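Local coordinates for penaeus monodon metallodensovirus major capsid protein (Penaeus monodon metallodensovirus, PDB 6WH7) that forms the icosahedral shell of a shrimp densovirus, sixty copies assembling through jelly-roll subunits into a capsid that probably encloses and protects the viral genome, at residues Thr203-Asn208 and Gly270-Phe275; Arg209-Lys212 and Ala217-Phe220. All coordinates share one frame; numbering follows the deposited sequence.

Overall arrangement
Both contacts lie at one region of the viral jelly roll and share strand 207-211, the outermost strand, within this chain, of the sheet that also holds 157-162, 270-274, 79-83 and 189-191. Contact 1 joins the approach to that strand with strand 270-274, across the intervening strand 157-162. Contact 2 follows directly along the chain, where strand 207-211 gives way to strand 218-222 of the facing sheet. Their centres are about 11 Å apart. They meet through His271, whose CE1 lies 3.7 Å from Phe220 CB: the histidine belongs to the same strand as Tyr272 of contact 1 but packs between the sheets. Both contacts also reach the third subunit.

Contact 1: Thr203-Asn208 and Gly270-Phe275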
ATOM      1  N   THR A 203     -69.241  67.242  15.468  1.00 16.71           N
ATOM      2  CA  THR A 203     -69.735  66.579  14.270  1.00 16.71           C
ATOM      3  C   THR A 203     -69.066  67.087  13.003  1.00 16.71           C
ATOM      4  O   THR A 203     -68.910  66.326  12.046  1.00 16.71           O
ATOM      5  CB  THR A 203     -71.246  66.751  14.165  1.00 17.35           C
ATOM      6  OG1 THR A 203     -71.564  68.143  14.105  1.00 17.35           O
ATOM      7  CG2 THR A 203     -71.921  66.144  15.374  1.00 17.35           C
ATOM      8  N   ILE A 204     -68.704  68.365  12.957  1.00 16.72           N
ATOM      9  CA  ILE A 204     -68.056  68.907  11.771  1.00 16.72           C
ATOM     10  C   ILE A 204     -66.552  68.665  11.786  1.00 16.72           C
ATOM     11  O   ILE A 204     -65.945  68.431  10.737  1.00 16.72           O
ATOM     12  CB  ILE A 204     -68.400  70.394  11.629  1.00 17.35           C
ATOM     13  CG1 ILE A 204     -67.953  71.171  12.860  1.00 17.35           C
ATOM     14  CG2 ILE A 204     -69.876  70.538  11.435  1.00 17.35           C
ATOM     15  CD1 ILE A 204     -68.067  72.657  12.703  1.00 17.35           C
ATOM     16  N   PHE A 205     -65.926  68.714  12.955  1.00 15.82           N
ATOM     17  CA  PHE A 205     -64.473  68.709  13.027  1.00 15.82           C
ATOM     18  C   PHE A 205     -63.910  67.338  12.688  1.00 15.82           C
ATOM     19  O   PHE A 205     -64.468  66.307  13.065  1.00 15.82           O
ATOM     20  CB  PHE A 205     -64.023  69.155  14.411  1.00 15.20           C
ATOM     21  CG  PHE A 205     -64.335  70.588  14.703  1.00 15.20           C
ATOM     22  CD1 PHE A 205     -64.377  71.510  13.687  1.00 15.20           C
ATOM     23  CD2 PHE A 205     -64.660  70.999  15.974  1.00 15.20           C
ATOM     24  CE1 PHE A 205     -64.681  72.819  13.944  1.00 15.20           C
ATOM     25  CE2 PHE A 205     -64.975  72.305  16.233  1.00 15.20           C
ATOM     26  CZ  PHE A 205     -64.982  73.216  15.219  1.00 15.20           C
ATOM     27  N   ASN A 206     -62.811  67.339  11.940  1.00 15.69           N
ATOM     28  CA  ASN A 206     -62.166  66.119  11.485  1.00 15.69           C
ATOM     29  C   ASN A 206     -61.754  65.215  12.632  1.00 15.69           C
ATOM     30  O   ASN A 206     -62.334  64.145  12.827  1.00 15.69           O
ATOM     31  CB  ASN A 206     -60.938  66.454  10.645  1.00 16.81           C
ATOM     32  CG  ASN A 206     -60.298  65.232  10.056  1.00 16.81           C
ATOM     33  OD1 ASN A 206     -60.973  64.276   9.699  1.00 16.81           O
ATOM     34  ND2 ASN A 206     -58.982  65.232  10.002  1.00 16.81           N
ATOM     35  N   LYS A 207     -60.745  65.629  13.388  1.00 14.89           N
ATOM     36  CA  LYS A 207     -60.214  64.822  14.474  1.00 14.89           C
ATOM     37  C   LYS A 207     -60.925  65.206  15.758  1.00 14.89           C
ATOM     38  O   LYS A 207     -60.844  66.355  16.196  1.00 14.89           O
ATOM     39  CB  LYS A 207     -58.709  65.017  14.620  1.00 16.27           C
ATOM     40  CG  LYS A 207     -57.917  64.530  13.438  1.00 16.27           C
ATOM     41  CD  LYS A 207     -56.433  64.691  13.667  1.00 16.27           C
ATOM     42  CE  LYS A 207     -55.942  63.707  14.705  1.00 16.27           C
ATOM     43  NZ  LYS A 207     -56.059  62.308  14.221  1.00 16.27           N
ATOM     44  N   ASN A 208     -61.629  64.252  16.348  1.00 14.38           N
ATOM     45  CA  ASN A 208     -62.342  64.461  17.597  1.00 14.38           C
ATOM     46  C   ASN A 208     -61.938  63.338  18.532  1.00 14.38           C
ATOM     47  O   ASN A 208     -62.257  62.179  18.271  1.00 14.38           O
ATOM     48  CB  ASN A 208     -63.848  64.456  17.379  1.00 15.03           C
ATOM     49  CG  ASN A 208     -64.303  65.571  16.498  1.00 15.03           C
ATOM     50  OD1 ASN A 208     -64.407  66.712  16.927  1.00 15.03           O
ATOM     51  ND2 ASN A 208     -64.582  65.252  15.250  1.00 15.03           N
ATOM     52  N   GLY A 270     -57.348  74.445  14.297  1.00 13.08           N
ATOM     53  CA  GLY A 270     -58.081  74.899  15.461  1.00 13.08           C
ATOM     54  C   GLY A 270     -58.269  73.770  16.436  1.00 13.08           C
ATOM     55  O   GLY A 270     -58.706  72.679  16.061  1.00 13.08           O
ATOM     56  N   HIS A 271     -57.915  74.007  17.688  1.00 12.58           N
ATOM     57  CA  HIS A 271     -58.186  73.045  18.739  1.00 12.58           C
ATOM     58  C   HIS A 271     -59.341  73.541  19.585  1.00 12.58           C
ATOM     59  O   HIS A 271     -59.428  74.725  19.911  1.00 12.58           O
ATOM     60  CB  HIS A 271     -56.965  72.766  19.606  1.00 11.16           C
ATOM     61  CG  HIS A 271     -55.893  72.006  18.897  1.00 11.16           C
ATOM     62  ND1 HIS A 271     -54.715  71.645  19.505  1.00 11.16           N
ATOM     63  CD2 HIS A 271     -55.808  71.565  17.623  1.00 11.16           C
ATOM     64  CE1 HIS A 271     -53.962  70.985  18.647  1.00 11.16           C
ATOM     65  NE2 HIS A 271     -54.600  70.930  17.494  1.00 11.16           N
ATOM     66  N   TYR A 272     -60.231  72.622  19.916  1.00 13.02           N
ATOM     67  CA  TYR A 272     -61.536  72.942  20.456  1.00 13.02           C
ATOM     68  C   TYR A 272     -61.886  71.917  21.512  1.00 13.02           C
ATOM     69  O   TYR A 272     -61.625  70.726  21.338  1.00 13.02           O
ATOM     70  CB  TYR A 272     -62.583  72.927  19.350  1.00 13.88           C
ATOM     71  CG  TYR A 272     -62.356  73.953  18.277  1.00 13.88           C
ATOM     72  CD1 TYR A 272     -62.385  75.303  18.558  1.00 13.88           C
ATOM     73  CD2 TYR A 272     -62.019  73.564  17.000  1.00 13.88           C
ATOM     74  CE1 TYR A 272     -62.165  76.229  17.578  1.00 13.88           C
ATOM     75  CE2 TYR A 272     -61.788  74.479  16.023  1.00 13.88           C
ATOM     76  CZ  TYR A 272     -61.860  75.808  16.314  1.00 13.88           C
ATOM     77  OH  TYR A 272     -61.624  76.717  15.320  1.00 13.88           O
ATOM     78  N   LEU A 273     -62.467  72.381  22.606  1.00 14.51           N
ATOM     79  CA  LEU A 273     -62.995  71.507  23.634  1.00 14.51           C
ATOM     80  C   LEU A 273     -64.507  71.619  23.645  1.00 14.51           C
ATOM     81  O   LEU A 273     -65.060  72.708  23.485  1.00 14.51           O
ATOM     82  CB  LEU A 273     -62.421  71.846  25.005  1.00 13.82           C
ATOM     83  CG  LEU A 273     -60.932  71.554  25.095  1.00 13.82           C
ATOM     84  CD1 LEU A 273     -60.378  71.984  26.419  1.00 13.82           C
ATOM     85  CD2 LEU A 273     -60.680  70.091  24.865  1.00 13.82           C
ATOM     86  N   SER A 274     -65.169  70.487  23.827  1.00 15.58           N
ATOM     87  CA  SER A 274     -66.613  70.435  23.709  1.00 15.58           C
ATOM     88  C   SER A 274     -67.111  69.266  24.535  1.00 15.58           C
ATOM     89  O   SER A 274     -66.354  68.357  24.873  1.00 15.58           O
ATOM     90  CB  SER A 274     -67.036  70.298  22.246  1.00 17.15           C
ATOM     91  OG  SER A 274     -68.438  70.260  22.118  1.00 17.15           O
ATOM     92  N   PHE A 275     -68.392  69.307  24.865  1.00 17.03           N
ATOM     93  CA  PHE A 275     -68.972  68.178  25.557  1.00 17.03           C
ATOM     94  C   PHE A 275     -70.064  67.558  24.706  1.00 17.03           C
ATOM     95  O   PHE A 275     -70.705  68.249  23.912  1.00 17.03           O
ATOM     96  CB  PHE A 275     -69.551  68.583  26.915  1.00 18.45           C
ATOM     97  CG  PHE A 275     -68.526  69.060  27.879  1.00 18.45           C
ATOM     98  CD1 PHE A 275     -67.751  68.166  28.580  1.00 18.45           C
ATOM     99  CD2 PHE A 275     -68.341  70.404  28.095  1.00 18.45           C
ATOM    100  CE1 PHE A 275     -66.811  68.604  29.461  1.00 18.45           C
ATOM    101  CE2 PHE A 275     -67.400  70.842  28.981  1.00 18.45           C
ATOM    102  CZ  PHE A 275     -66.636  69.942  29.663  1.00 18.45           C
TER
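Phe205 and Tyr272 meet ring against ring on the side of one jelly-roll sheet turned away from the facing sheet. Tyr272 sits in strand 270-274, and Phe205 in the short turn between helix 201-204 and strand 207-211; strand 157-162 runs between these two strands, so the aromatic pair spans it. The two side chains leave their backbones in directions that cross at about a right angle, yet the rings end up nearly parallel, with planes 12° apart. They are also offset from each other, with little overlap, at a centroid separation of 4.6 Å. In both residues CG stands beside the backbone N and anti to the carbonyl carbon (chi1 -67° in Phe205, -63° in Tyr272), which carries each ring towards the other segment.

Contact is made by CE2 and CZ of Phe205 and by CD2, with CG and CE2 beside it, of Tyr272; CD2 lies over one face of the phenylalanine. Ile204 CG1 approaches the opposite face, 3.7 Å from the plane and towards the rim, so Phe205 is held between the neighbouring isoleucine and the tyrosine. Ser160 and Asp162 of strand 157-162 also touch Phe205, and Tyr272 packs on Met80 and meets the ring of Phe346. No hydrogen bond joins the two segments; the closest approach is Phe205 CE2 to Tyr272 CD2, at 3.3 Å.

Contact 2: Arg209-Lys212 and Ala217-Phe220; sequences RYWK and ALHF
The turn from strand 207-211 to strand 218-222 carries the chain from one sheet of the jelly-roll sandwich to the other, and this contact packs side chains between the two sheets beside that turn. The short strand segments are 11.0 Å apart at their axes and run 139° from each other, too far for backbone pairing, and it is side chains that close the distance. Leu218 lies over one face of the Trp211 indole. Its CG stands 3.7 Å from the centroid of the five-membered ring, only 5° off the ring normal, which makes a CH-pi contact, and its CD1 methyl comes down on the ring-fusion side, 3.5 Å from Trp211 CD2. The indole is swung into place with CG anti to the backbone N, and its NE1 is satisfied by the backbone carbonyl of Asp216, in the turn itself.

The other methyl of Leu218 is shared: CD2 touches the indole at Trp211 CD1 and also the aliphatic part of Arg209, at 3.8 Å from its CD. Arg209 is extended from CG to NE and runs alongside Leu218 in the opposite sense, bringing its guanidinium to Phe220. There NH1 reaches the edge of the ring in its plane, 3.4 Å from Phe220 CE1, and that ring carbon in turn lies over a face of the guanidinium, the two planes being 76° apart.

Around these four side chains, Trp211 packs on Leu128 and Leu131 of strand 118-135, the partner of strand 218-222, while Phe220 stacks with His159 of strand 157-162. Strand 207-211 pairs with 157-162 on one edge, and on the other its Arg209 and Tyr210 pair antiparallel with a strand of the second subunit, so the sheet continues across the interface.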
ATOM      1  N   ARG A 209     -61.249  63.668  19.610  1.00 14.34           N
ATOM      2  CA  ARG A 209     -60.907  62.696  20.637  1.00 14.34           C
ATOM      3  C   ARG A 209     -61.925  62.799  21.754  1.00 14.34           C
ATOM      4  O   ARG A 209     -62.137  63.882  22.298  1.00 14.34           O
ATOM      5  CB  ARG A 209     -59.503  62.933  21.181  1.00 14.79           C
ATOM      6  CG  ARG A 209     -58.419  62.628  20.195  1.00 14.79           C
ATOM      7  CD  ARG A 209     -57.060  62.961  20.748  1.00 14.79           C
ATOM      8  NE  ARG A 209     -56.020  62.642  19.782  1.00 14.79           N
ATOM      9  CZ  ARG A 209     -55.689  63.428  18.770  1.00 14.79           C
ATOM     10  NH1 ARG A 209     -56.321  64.574  18.591  1.00 14.79           N
ATOM     11  NH2 ARG A 209     -54.735  63.068  17.929  1.00 14.79           N
ATOM     12  N   TYR A 210     -62.559  61.684  22.093  1.00 15.30           N
ATOM     13  CA  TYR A 210     -63.413  61.646  23.269  1.00 15.30           C
ATOM     14  C   TYR A 210     -62.524  61.249  24.429  1.00 15.30           C
ATOM     15  O   TYR A 210     -62.038  60.118  24.491  1.00 15.30           O
ATOM     16  CB  TYR A 210     -64.586  60.683  23.121  1.00 15.15           C
ATOM     17  CG  TYR A 210     -65.547  61.011  22.011  1.00 15.15           C
ATOM     18  CD1 TYR A 210     -65.556  62.252  21.420  1.00 15.15           C
ATOM     19  CD2 TYR A 210     -66.548  60.132  21.670  1.00 15.15           C
ATOM     20  CE1 TYR A 210     -66.450  62.564  20.433  1.00 15.15           C
ATOM     21  CE2 TYR A 210     -67.467  60.439  20.694  1.00 15.15           C
ATOM     22  CZ  TYR A 210     -67.415  61.657  20.080  1.00 15.15           C
ATOM     23  OH  TYR A 210     -68.326  61.974  19.107  1.00 15.15           O
ATOM     24  N   TRP A 211     -62.314  62.175  25.344  1.00 15.58           N
ATOM     25  CA  TRP A 211     -61.288  62.038  26.358  1.00 15.58           C
ATOM     26  C   TRP A 211     -61.971  61.877  27.701  1.00 15.58           C
ATOM     27  O   TRP A 211     -62.809  62.695  28.082  1.00 15.58           O
ATOM     28  CB  TRP A 211     -60.336  63.228  26.297  1.00 14.31           C
ATOM     29  CG  TRP A 211     -59.205  63.214  27.245  1.00 14.31           C
ATOM     30  CD1 TRP A 211     -58.244  62.267  27.348  1.00 14.31           C
ATOM     31  CD2 TRP A 211     -58.774  64.300  28.065  1.00 14.31           C
ATOM     32  NE1 TRP A 211     -57.304  62.633  28.269  1.00 14.31           N
ATOM     33  CE2 TRP A 211     -57.603  63.891  28.713  1.00 14.31           C
ATOM     34  CE3 TRP A 211     -59.287  65.570  28.344  1.00 14.31           C
ATOM     35  CZ2 TRP A 211     -56.941  64.697  29.626  1.00 14.31           C
ATOM     36  CZ3 TRP A 211     -58.626  66.365  29.241  1.00 14.31           C
ATOM     37  CH2 TRP A 211     -57.470  65.930  29.878  1.00 14.31           C
ATOM     38  N   LYS A 212     -61.628  60.805  28.396  1.00 17.40           N
ATOM     39  CA  LYS A 212     -62.365  60.335  29.549  1.00 17.40           C
ATOM     40  C   LYS A 212     -61.473  60.421  30.773  1.00 17.40           C
ATOM     41  O   LYS A 212     -60.252  60.526  30.664  1.00 17.40           O
ATOM     42  CB  LYS A 212     -62.833  58.898  29.333  1.00 18.13           C
ATOM     43  CG  LYS A 212     -63.816  58.744  28.197  1.00 18.13           C
ATOM     44  CD  LYS A 212     -64.282  57.322  28.053  1.00 18.13           C
ATOM     45  CE  LYS A 212     -65.411  57.206  27.040  1.00 18.13           C
ATOM     46  NZ  LYS A 212     -64.954  57.353  25.629  1.00 18.13           N
ATOM     47  N   ALA A 217     -52.749  61.543  28.932  1.00 15.26           N
ATOM     48  CA  ALA A 217     -52.754  62.958  28.611  1.00 15.26           C
ATOM     49  C   ALA A 217     -52.799  63.176  27.107  1.00 15.26           C
ATOM     50  O   ALA A 217     -52.348  62.342  26.319  1.00 15.26           O
ATOM     51  CB  ALA A 217     -51.522  63.636  29.198  1.00 14.79           C
ATOM     52  N   LEU A 218     -53.355  64.312  26.712  1.00 13.59           N
ATOM     53  CA  LEU A 218     -53.458  64.700  25.314  1.00 13.59           C
ATOM     54  C   LEU A 218     -52.309  65.647  24.995  1.00 13.59           C
ATOM     55  O   LEU A 218     -52.272  66.770  25.499  1.00 13.59           O
ATOM     56  CB  LEU A 218     -54.801  65.363  25.043  1.00 12.93           C
ATOM     57  CG  LEU A 218     -56.051  64.532  25.275  1.00 12.93           C
ATOM     58  CD1 LEU A 218     -57.265  65.388  25.047  1.00 12.93           C
ATOM     59  CD2 LEU A 218     -56.062  63.331  24.372  1.00 12.93           C
ATOM     60  N   HIS A 219     -51.384  65.199  24.159  1.00 12.82           N
ATOM     61  CA  HIS A 219     -50.215  65.979  23.782  1.00 12.82           C
ATOM     62  C   HIS A 219     -50.425  66.539  22.387  1.00 12.82           C
ATOM     63  O   HIS A 219     -50.816  65.805  21.477  1.00 12.82           O
ATOM     64  CB  HIS A 219     -48.955  65.117  23.796  1.00 15.66           C
ATOM     65  CG  HIS A 219     -48.704  64.424  25.096  1.00 15.66           C
ATOM     66  ND1 HIS A 219     -48.245  65.079  26.217  1.00 15.66           N
ATOM     67  CD2 HIS A 219     -48.858  63.127  25.457  1.00 15.66           C
ATOM     68  CE1 HIS A 219     -48.117  64.216  27.208  1.00 15.66           C
ATOM     69  NE2 HIS A 219     -48.488  63.025  26.774  1.00 15.66           N
ATOM     70  N   PHE A 220     -50.157  67.827  22.214  1.00 11.84           N
ATOM     71  CA  PHE A 220     -50.259  68.450  20.903  1.00 11.84           C
ATOM     72  C   PHE A 220     -49.053  69.342  20.707  1.00 11.84           C
ATOM     73  O   PHE A 220     -48.803  70.223  21.527  1.00 11.84           O
ATOM     74  CB  PHE A 220     -51.556  69.240  20.777  1.00 11.79           C
ATOM     75  CG  PHE A 220     -52.762  68.410  21.026  1.00 11.79           C
ATOM     76  CD1 PHE A 220     -53.261  67.588  20.046  1.00 11.79           C
ATOM     77  CD2 PHE A 220     -53.368  68.417  22.256  1.00 11.79           C
ATOM     78  CE1 PHE A 220     -54.342  66.811  20.285  1.00 11.79           C
ATOM     79  CE2 PHE A 220     -54.452  67.642  22.493  1.00 11.79           C
ATOM     80  CZ  PHE A 220     -54.934  66.830  21.512  1.00 11.79           C
TER